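PDB 6JIF: branched-chain-amino-acid aminotransferase from Pseudomonas sp. UW4, which catalyses the pyridoxal-5'-phosphate-dependent transfer of amino groups between branched-chain amino acids and 2-oxo acids. Local coordinates for residues B[113-118]-B[165-170]; B[228-231]-B[237-240]; B[244-249]-B[256-261]. One frame throughout, in Å; residues are numbered along the deposited sequence.

Contact 1: residues B[113-118]-B[165-170]; sequences PQVDTE and FIFSIF
Pro113 lays its CD atom over the face of the Phe165 ring, 3.4 Å from the ring centroid and 14° off the normal. This is the tight end of the contact: Pro113 CD comes within 3.3 Å of Phe165 CD1, and Pro113 CG follows toward the same rim. Two residues on, Val115 repeats the theme on Phe167 with more slack. Its CG2 sits over that ring's face, displaced toward the rim and 4.0 Å from the centroid, while Val115 CG1 reaches Phe167 CE2 at 3.8 Å. Val115 turns CG1 anti to the backbone N (chi1 -179°), which brings both methyls down on the phenyl group. The remaining side chains of 113-118 turn elsewhere. Gln114 and Glu118 lie on the exposed side, as does Asp116, the N-cap residue of helix 117-130, whose OD1 accepts from Gln119 N. Strand 164-174 is bonded to strands 41-47 and 143-153 on its two edges, and Phe165 and Phe167 point from that antiparallel sheet toward the loop leading into the helix. Met103 of helix 96-109 also packs on Phe167. No hydrogen bond joins the two segments; the joint is two CH-pi contacts in series, the proline one probably strengthened by the slight polarity of its CD hydrogens, and its hold depends on shape and burial.

Contact 2: residues B[228-231]-B[237-240]; sequences IYLD and KIEE. With PLP (pyridoxal-5'-phosphate), chain D.
Tyr229 O receives two backbone donors from the partner strand, Glu239 N at 2.8 Å and Glu240 N at 3.2 Å. The first lies in the carbonyl plane and the second is tilted 21° from it. Two successive residues facing one define a classic beta bulge. Tyr229 N returns a bond of 2.9 Å to Glu240 O, and the register then slips by one, pairing Leu230 with Ile238. Beyond the slip, Asp231 N donates to Lys237 O at 2.7 Å. Asp231 OD1 in turn accepts from Lys237 N, and a water joins Asp231 OD2 to Lys237 NZ; OD2 is also bonded to Thr234 OG1 in the turn.

Glu240, the second residue of the bulge, reaches the cofactor. Its CB lies 4.4 Å from Tyr229 CD2, on the face of the sheet that the tyrosine shares. Glu240 CG passes 4.0 Å from PLP C2A, the methyl of pyridoxal-5'-phosphate; the bend at chi2 (-82°) then turns the carboxylate toward the pyridine nitrogen, CD comes next to it, and OE1 ends 2.8 Å from PLP N1. The other oxygen, OE2, accepts from Leu264 N, which fixes the rotation of the carboxylate, with Arg194 making a long, weak ion pair. A glutamate facing N1 is characteristic of class IV (fold type IV) aminotransferases.

Within the sheet, strand 227-230 is flanked by the parallel strand 185-189, on which Ile228 and Leu230 pack and which Ile228 also meets through backbone bonds. Ile238 rests on Phe246 of strand 245-250, and helix 206-221 covers the Tyr229 ring through Ser212 and Pro215.

Contact 3: residues B[244-249]-B[256-261]; sequences ANFFGI and VTPNSP. With PLP (pyridoxal-5'-phosphate), chain D.
Thr257 OG1 donates to Phe246 O at 2.6 Å, nearly in line with the carbonyl bond (C=O...donor angle 174°). With chi1 at -169°, OG1 stands anti to the threonine's own backbone N and swings across to the neighbouring strand. The bond stands in for one the backbone cannot make: in the antiparallel register Phe246 would face Pro258, whose nitrogen carries no hydrogen. Pro258 CD instead comes 3.4 Å from Phe246 O and lies 4.0 Å from Phe246 CD2, at the ring's edge, the two side chains crossing at about a right angle. Regular pairing begins at the next hydrogen-bonded pair, two residues along, where Gly248 N donates to Val256 O at 2.9 Å and Val256 N to Gly248 O at 2.8 Å. Val256 O also takes a C-H...O contact from Phe247 CA.

At its N-terminal end, segment 244-249 starts from the cofactor pocket. Ala244 CA and Asn245 N each lie 3.5 Å from PLP C6. The amide of Asn245 sits by the same corner of the pyridine ring, OD1 3.6 Å from PLP C6, while its ND2 is bonded to Leu264 O. Exchanging Asn245 for an alanine would probably deprive Leu264 O of its mate and open a gap beside C6 of the cofactor ring.

The hairpin is embedded in the larger mixed sheet. Strand 297-304 pairs with 245-250 through Cys303 and Gly301, and strand 284-287 lies parallel to 255-258, bonded at Val285. Helix 267-278 covers Thr257 with Arg269 and Ile273, and Phe246 packs on Ala300 of strand 297-304.

Overall arrangement
Contacts 2 and 3 are successive beta hairpins of the mixed sheet, their centres about 9 Å apart, and both reach pyridoxal-5'-phosphate. Glu239 OE2 and Ser260 OG form a probable hydrogen bond between them, and Pro258 packs against Ile238 O. Contact 1 belongs to the other, antiparallel sheet on the opposite side of the chain's centre, its centre about 30 Å from contact 2 and 29 Å from contact 3. The touching residues of all three are mostly buried; contacts 1 and 3 each have exposed loop residues beyond them. The chemistry follows place: rings and aliphatic groups fasten a loop to a sheet in contact 1, whereas backbone bonds and fixed polar groups shape the cofactor pocket in the other two.

Contact 1: residues B[113-118]-B[165-170]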
loop_
_atom_site.group_PDB
_atom_site.type_symbol
_atom_site.label_atom_id
_atom_site.label_comp_id
_atom_site.label_asym_id
_atom_site.label_seq_id
_atom_site.Cartn_x
_atom_site.Cartn_y
_atom_site.Cartn_z
ATOM N N PRO B 113 -2.191 3.207 16.372
ATOM C CA PRO B 113 -2.642 4.108 17.444
ATOM C C PRO B 113 -2.792 5.507 16.888
ATOM O O PRO B 113 -2.046 5.921 16.006
ATOM C CB PRO B 113 -1.517 4.042 18.479
ATOM C CG PRO B 113 -0.353 3.459 17.753
ATOM C CD PRO B 113 -0.891 2.586 16.681
ATOM N N GLN B 114 -3.774 6.220 17.416
ATOM C CA GLN B 114 -4.064 7.553 16.935
ATOM C C GLN B 114 -3.278 8.570 17.763
ATOM O O GLN B 114 -2.971 8.351 18.939
ATOM C CB GLN B 114 -5.570 7.819 17.015
ATOM C CG GLN B 114 -6.366 6.890 16.165
ATOM C CD GLN B 114 -7.847 7.062 16.343
ATOM O OE1 GLN B 114 -8.328 8.137 16.710
ATOM N NE2 GLN B 114 -8.578 5.978 16.136
ATOM N N VAL B 115 -2.949 9.674 17.115
ATOM C CA VAL B 115 -2.350 10.838 17.755
ATOM C C VAL B 115 -3.488 11.817 17.992
ATOM O O VAL B 115 -4.136 12.241 17.030
ATOM C CB VAL B 115 -1.253 11.455 16.880
ATOM C CG1 VAL B 115 -0.589 12.685 17.579
ATOM C CG2 VAL B 115 -0.221 10.405 16.550
ATOM N N ASP B 116 -3.742 12.151 19.270
ATOM C CA ASP B 116 -4.838 13.065 19.569
ATOM C C ASP B 116 -4.520 14.466 19.035
ATOM O O ASP B 116 -3.375 14.832 18.768
ATOM C CB ASP B 116 -5.155 13.099 21.071
ATOM C CG ASP B 116 -4.010 13.612 21.908
ATOM O OD1 ASP B 116 -3.843 14.864 22.060
ATOM O OD2 ASP B 116 -3.286 12.749 22.454
ATOM N N THR B 117 -5.583 15.233 18.843
ATOM C CA THR B 117 -5.482 16.471 18.081
ATOM C C THR B 117 -4.554 17.490 18.741
ATOM O O THR B 117 -3.753 18.138 18.061
ATOM C CB THR B 117 -6.884 17.047 17.903
ATOM O OG1 THR B 117 -7.630 16.156 17.090
ATOM C CG2 THR B 117 -6.807 18.461 17.231
ATOM N N GLU B 118 -4.608 17.628 20.070
ATOM C CA GLU B 118 -3.763 18.667 20.673
ATOM C C GLU B 118 -2.297 18.255 20.634
ATOM O O GLU B 118 -1.445 19.073 20.303
ATOM C CB GLU B 118 -4.218 19.017 22.098
ATOM C CG GLU B 118 -5.538 19.836 22.104
ATOM C CD GLU B 118 -5.524 21.042 21.105
ATOM O OE1 GLU B 118 -4.676 21.966 21.239
ATOM O OE2 GLU B 118 -6.361 21.060 20.163
ATOM N N PHE B 165 5.226 1.679 17.114
ATOM C CA PHE B 165 4.971 2.617 16.025
ATOM C C PHE B 165 5.833 3.876 16.199
ATOM O O PHE B 165 6.256 4.206 17.289
ATOM C CB PHE B 165 3.464 3.000 15.908
ATOM C CG PHE B 165 2.541 1.831 15.749
ATOM C CD1 PHE B 165 2.115 1.138 16.862
ATOM C CD2 PHE B 165 2.092 1.466 14.485
ATOM C CE1 PHE B 165 1.287 0.024 16.724
ATOM C CE2 PHE B 165 1.261 0.358 14.334
ATOM C CZ PHE B 165 0.850 -0.333 15.454
ATOM N N ILE B 166 6.089 4.568 15.094
ATOM C CA ILE B 166 6.769 5.858 15.092
ATOM C C ILE B 166 5.813 6.904 14.532
ATOM O O ILE B 166 5.188 6.695 13.488
ATOM C CB ILE B 166 8.079 5.814 14.275
ATOM C CG1 ILE B 166 9.157 5.137 15.108
ATOM C CG2 ILE B 166 8.524 7.238 13.831
ATOM C CD1 ILE B 166 10.424 4.838 14.327
ATOM N N PHE B 167 5.708 8.050 15.223
ATOM C CA PHE B 167 5.033 9.246 14.713
ATOM C C PHE B 167 6.128 10.296 14.517
ATOM O O PHE B 167 6.891 10.567 15.432
ATOM C CB PHE B 167 3.960 9.725 15.703
ATOM C CG PHE B 167 3.409 11.073 15.362
ATOM C CD1 PHE B 167 3.049 11.362 14.050
ATOM C CD2 PHE B 167 3.285 12.049 16.336
ATOM C CE1 PHE B 167 2.554 12.633 13.705
ATOM C CE2 PHE B 167 2.783 13.327 16.022
ATOM C CZ PHE B 167 2.405 13.623 14.737
ATOM N N SER B 168 6.302 10.774 13.297
ATOM C CA SER B 168 7.371 11.729 13.074
ATOM C C SER B 168 6.852 12.847 12.163
ATOM O O SER B 168 5.869 12.696 11.439
ATOM C CB SER B 168 8.603 10.990 12.496
ATOM O OG SER B 168 9.693 11.828 12.155
ATOM N N ILE B 169 7.492 13.998 12.240
ATOM C CA ILE B 169 7.130 15.111 11.363
ATOM C C ILE B 169 8.434 15.762 10.913
ATOM O O ILE B 169 9.192 16.274 11.746
ATOM C CB ILE B 169 6.224 16.182 12.027
ATOM C CG1 ILE B 169 5.074 15.538 12.828
ATOM C CG2 ILE B 169 5.756 17.275 11.000
ATOM C CD1 ILE B 169 4.345 16.503 13.707
ATOM N N PHE B 170 8.662 15.808 9.597
ATOM C CA PHE B 170 9.747 16.654 9.112
ATOM C C PHE B 170 9.152 17.775 8.263
ATOM O O PHE B 170 7.966 17.772 7.942
ATOM C CB PHE B 170 10.824 15.848 8.348
ATOM C CG PHE B 170 10.363 15.172 7.099
ATOM C CD1 PHE B 170 10.376 15.854 5.876
ATOM C CD2 PHE B 170 10.020 13.811 7.105
ATOM C CE1 PHE B 170 9.988 15.236 4.690
ATOM C CE2 PHE B 170 9.616 13.210 5.894
ATOM C CZ PHE B 170 9.595 13.934 4.695
#

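Contact 2: residues B[228-231]-B[237-240]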
loop_
_atom_site.group_PDB
_atom_site.type_symbol
_atom_site.label_atom_id
_atom_site.label_comp_id
_atom_site.label_asym_id
_atom_site.label_seq_id
_atom_site.Cartn_x
_atom_site.Cartn_y
_atom_site.Cartn_z
ATOM N N ILE B 228 -5.868 10.627 -14.435
ATOM C CA ILE B 228 -7.111 10.847 -13.706
ATOM C C ILE B 228 -7.746 9.474 -13.517
ATOM O O ILE B 228 -7.773 8.662 -14.446
ATOM C CB ILE B 228 -8.050 11.820 -14.444
ATOM C CG1 ILE B 228 -7.528 13.248 -14.314
ATOM C CG2 ILE B 228 -9.447 11.772 -13.835
ATOM C CD1 ILE B 228 -8.305 14.288 -15.152
ATOM N N TYR B 229 -8.220 9.216 -12.308
ATOM C CA TYR B 229 -8.793 7.929 -11.888
ATOM C C TYR B 229 -10.299 8.063 -11.836
ATOM O O TYR B 229 -10.822 9.062 -11.302
ATOM C CB TYR B 229 -8.259 7.500 -10.514
ATOM C CG TYR B 229 -6.770 7.348 -10.562
ATOM C CD1 TYR B 229 -6.223 6.190 -11.075
ATOM C CD2 TYR B 229 -5.917 8.410 -10.184
ATOM C CE1 TYR B 229 -4.845 6.047 -11.175
ATOM C CE2 TYR B 229 -4.523 8.297 -10.294
ATOM C CZ TYR B 229 -4.005 7.107 -10.819
ATOM O OH TYR B 229 -2.642 6.944 -10.927
ATOM N N LEU B 230 -10.971 7.055 -12.399
ATOM C CA LEU B 230 -12.418 6.932 -12.385
ATOM C C LEU B 230 -12.845 5.991 -11.266
ATOM O O LEU B 230 -12.033 5.257 -10.700
ATOM C CB LEU B 230 -12.943 6.413 -13.748
ATOM C CG LEU B 230 -12.518 7.288 -14.953
ATOM C CD1 LEU B 230 -13.256 6.776 -16.148
ATOM C CD2 LEU B 230 -12.821 8.780 -14.786
ATOM N N ASP B 231 -14.141 5.957 -11.017
ATOM C CA ASP B 231 -14.631 5.039 -9.964
ATOM C C ASP B 231 -14.246 3.599 -10.306
ATOM O O ASP B 231 -14.355 3.181 -11.471
ATOM C CB ASP B 231 -16.132 5.190 -9.775
ATOM C CG ASP B 231 -16.918 4.598 -10.878
ATOM O OD1 ASP B 231 -16.977 5.250 -11.936
ATOM O OD2 ASP B 231 -17.501 3.522 -10.682
ATOM N N LYS B 237 -17.214 7.510 -13.671
ATOM C CA LYS B 237 -17.268 8.748 -12.883
ATOM C C LYS B 237 -15.871 9.160 -12.440
ATOM O O LYS B 237 -15.079 8.319 -12.028
ATOM C CB LYS B 237 -18.185 8.536 -11.634
ATOM C CG LYS B 237 -19.652 8.385 -11.967
ATOM C CD LYS B 237 -20.475 7.800 -10.777
ATOM C CE LYS B 237 -20.076 6.373 -10.488
ATOM N NZ LYS B 237 -21.077 5.605 -9.625
ATOM N N ILE B 238 -15.554 10.456 -12.521
ATOM C CA ILE B 238 -14.248 10.933 -12.056
ATOM C C ILE B 238 -14.147 10.829 -10.545
ATOM O O ILE B 238 -15.072 11.199 -9.817
ATOM C CB ILE B 238 -14.051 12.394 -12.490
ATOM C CG1 ILE B 238 -13.984 12.439 -14.013
ATOM C CG2 ILE B 238 -12.767 13.020 -11.864
ATOM C CD1 ILE B 238 -13.950 13.856 -14.595
ATOM N N GLU B 239 -13.003 10.360 -10.065
ATOM C CA GLU B 239 -12.716 10.319 -8.633
ATOM C C GLU B 239 -11.541 11.186 -8.221
ATOM O O GLU B 239 -11.667 11.945 -7.264
ATOM C CB GLU B 239 -12.472 8.891 -8.197
ATOM C CG GLU B 239 -13.699 8.030 -8.371
ATOM C CD GLU B 239 -13.950 7.138 -7.151
ATOM O OE1 GLU B 239 -12.953 6.776 -6.473
ATOM O OE2 GLU B 239 -15.149 6.827 -6.886
ATOM N N GLU B 240 -10.393 11.103 -8.917
ATOM C CA GLU B 240 -9.205 11.820 -8.462
ATOM C C GLU B 240 -8.372 12.240 -9.654
ATOM O O GLU B 240 -8.325 11.548 -10.671
ATOM C CB GLU B 240 -8.270 11.001 -7.544
ATOM C CG GLU B 240 -8.902 10.476 -6.266
ATOM C CD GLU B 240 -8.937 11.512 -5.173
ATOM O OE1 GLU B 240 -8.547 12.686 -5.427
ATOM O OE2 GLU B 240 -9.324 11.146 -4.050
HETATM N N1 PLP D . -6.526 13.288 -3.553
HETATM C C2 PLP D . -5.652 12.313 -3.178
HETATM C C2A PLP D . -5.788 10.987 -3.857
HETATM C C3 PLP D . -4.722 12.542 -2.163
HETATM O O3 PLP D . -3.890 11.528 -1.765
HETATM C C4 PLP D . -4.652 13.820 -1.551
HETATM C C4A PLP D . -3.801 14.058 -0.316
HETATM C C5 PLP D . -5.565 14.796 -1.995
HETATM C C6 PLP D . -6.478 14.500 -2.962
HETATM C C5A PLP D . -5.587 16.214 -1.518
HETATM O O4P PLP D . -5.701 16.278 -0.147
HETATM P P PLP D . -5.306 17.639 0.586
HETATM O O1P PLP D . -6.085 18.785 -0.014
HETATM O O2P PLP D . -5.765 17.361 2.025
HETATM O O3P PLP D . -3.813 17.930 0.460
HETATM O O HOH W 1 -19.454 3.341 -8.958
#

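Contact 3: residues B[244-249]-B[256-261]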
loop_
_atom_site.group_PDB
_atom_site.type_symbol
_atom_site.label_atom_id
_atom_site.label_comp_id
_atom_site.label_asym_id
_atom_site.label_seq_id
_atom_site.Cartn_x
_atom_site.Cartn_y
_atom_site.Cartn_z
ATOM N N ALA B 244 -4.708 14.616 -6.335
ATOM C CA ALA B 244 -5.443 15.832 -5.996
ATOM C C ALA B 244 -6.927 15.594 -6.239
ATOM O O ALA B 244 -7.306 14.693 -6.979
ATOM C CB ALA B 244 -4.983 17.040 -6.839
ATOM N N ASN B 245 -7.779 16.403 -5.601
ATOM C CA ASN B 245 -9.203 16.253 -5.874
ATOM C C ASN B 245 -9.585 17.002 -7.141
ATOM O O ASN B 245 -8.911 17.968 -7.535
ATOM C CB ASN B 245 -10.042 16.775 -4.730
ATOM C CG ASN B 245 -9.907 15.904 -3.496
ATOM O OD1 ASN B 245 -9.485 16.368 -2.451
ATOM N ND2 ASN B 245 -10.180 14.628 -3.658
ATOM N N PHE B 246 -10.668 16.541 -7.794
ATOM C CA PHE B 246 -11.200 17.196 -8.996
ATOM C C PHE B 246 -12.269 18.206 -8.593
ATOM O O PHE B 246 -13.033 17.970 -7.665
ATOM C CB PHE B 246 -11.828 16.161 -9.940
ATOM C CG PHE B 246 -12.497 16.752 -11.155
ATOM C CD1 PHE B 246 -11.753 17.023 -12.311
ATOM C CD2 PHE B 246 -13.859 17.021 -11.169
ATOM C CE1 PHE B 246 -12.342 17.585 -13.455
ATOM C CE2 PHE B 246 -14.475 17.554 -12.344
ATOM C CZ PHE B 246 -13.713 17.855 -13.458
ATOM N N PHE B 247 -12.330 19.326 -9.290
ATOM C CA PHE B 247 -13.544 20.126 -9.245
ATOM C C PHE B 247 -13.850 20.623 -10.660
ATOM O O PHE B 247 -12.949 20.799 -11.490
ATOM C CB PHE B 247 -13.453 21.273 -8.220
ATOM C CG PHE B 247 -12.479 22.345 -8.598
ATOM C CD1 PHE B 247 -12.853 23.389 -9.455
ATOM C CD2 PHE B 247 -11.168 22.293 -8.156
ATOM C CE1 PHE B 247 -11.934 24.378 -9.820
ATOM C CE2 PHE B 247 -10.237 23.258 -8.551
ATOM C CZ PHE B 247 -10.625 24.310 -9.384
ATOM N N GLY B 248 -15.140 20.762 -10.939
ATOM C CA GLY B 248 -15.600 21.406 -12.155
ATOM C C GLY B 248 -16.459 22.601 -11.782
ATOM O O GLY B 248 -17.086 22.617 -10.733
ATOM N N ILE B 249 -16.494 23.601 -12.659
ATOM C CA ILE B 249 -17.350 24.777 -12.499
ATOM C C ILE B 249 -18.389 24.713 -13.596
ATOM O O ILE B 249 -18.016 24.742 -14.767
ATOM C CB ILE B 249 -16.554 26.087 -12.629
ATOM C CG1 ILE B 249 -15.389 26.131 -11.653
ATOM C CG2 ILE B 249 -17.519 27.293 -12.482
ATOM C CD1 ILE B 249 -15.798 26.041 -10.170
ATOM N N VAL B 256 -18.509 21.872 -8.463
ATOM C CA VAL B 256 -18.923 20.459 -8.397
ATOM C C VAL B 256 -17.710 19.592 -8.095
ATOM O O VAL B 256 -16.672 19.700 -8.747
ATOM C CB VAL B 256 -19.609 20.032 -9.701
ATOM C CG1 VAL B 256 -20.082 18.619 -9.605
ATOM C CG2 VAL B 256 -20.781 20.974 -9.977
ATOM N N THR B 257 -17.846 18.700 -7.116
ATOM C CA THR B 257 -16.715 17.815 -6.839
ATOM C C THR B 257 -17.216 16.399 -6.518
ATOM O O THR B 257 -18.326 16.226 -5.982
ATOM C CB THR B 257 -15.848 18.439 -5.712
ATOM O OG1 THR B 257 -14.612 17.723 -5.592
ATOM C CG2 THR B 257 -16.602 18.434 -4.366
ATOM N N PRO B 258 -16.443 15.360 -6.886
ATOM C CA PRO B 258 -16.896 13.979 -6.656
ATOM C C PRO B 258 -17.104 13.622 -5.201
ATOM O O PRO B 258 -16.404 14.099 -4.312
ATOM C CB PRO B 258 -15.756 13.117 -7.250
ATOM C CG PRO B 258 -15.193 14.011 -8.404
ATOM C CD PRO B 258 -15.244 15.402 -7.740
ATOM N N ASN B 259 -18.079 12.738 -4.985
ATOM C CA ASN B 259 -18.386 12.195 -3.668
ATOM C C ASN B 259 -18.518 10.693 -3.845
ATOM O O ASN B 259 -19.317 10.242 -4.667
ATOM C CB ASN B 259 -19.693 12.814 -3.166
ATOM C CG ASN B 259 -20.072 12.348 -1.787
ATOM O OD1 ASN B 259 -19.236 11.920 -1.029
ATOM N ND2 ASN B 259 -21.330 12.492 -1.452
ATOM N N SER B 260 -17.698 9.926 -3.148
ATOM C CA SER B 260 -17.829 8.470 -3.189
ATOM C C SER B 260 -17.005 7.904 -2.045
ATOM O O SER B 260 -16.109 8.595 -1.524
ATOM C CB SER B 260 -17.338 7.903 -4.523
ATOM O OG SER B 260 -16.017 7.402 -4.423
ATOM N N PRO B 261 -17.263 6.660 -1.657
ATOM C CA PRO B 261 -16.499 6.082 -0.531
ATOM C C PRO B 261 -15.002 5.940 -0.803
ATOM O O PRO B 261 -14.247 5.813 0.175
ATOM C CB PRO B 261 -17.157 4.711 -0.317
ATOM C CG PRO B 261 -18.578 4.840 -0.912
ATOM C CD PRO B 261 -18.402 5.833 -2.070
HETATM N N1 PLP D . -6.526 13.288 -3.553
HETATM C C2 PLP D . -5.652 12.313 -3.178
HETATM C C2A PLP D . -5.788 10.987 -3.857
HETATM C C3 PLP D . -4.722 12.542 -2.163
HETATM O O3 PLP D . -3.890 11.528 -1.765
HETATM C C4 PLP D . -4.652 13.820 -1.551
HETATM C C4A PLP D . -3.801 14.058 -0.316
HETATM C C5 PLP D . -5.565 14.796 -1.995
HETATM C C6 PLP D . -6.478 14.500 -2.962
HETATM C C5A PLP D . -5.587 16.214 -1.518
HETATM O O4P PLP D . -5.701 16.278 -0.147
HETATM P P PLP D . -5.306 17.639 0.586
HETATM O O1P PLP D . -6.085 18.785 -0.014
HETATM O O2P PLP D . -5.765 17.361 2.025
HETATM O O3P PLP D . -3.813 17.930 0.460
#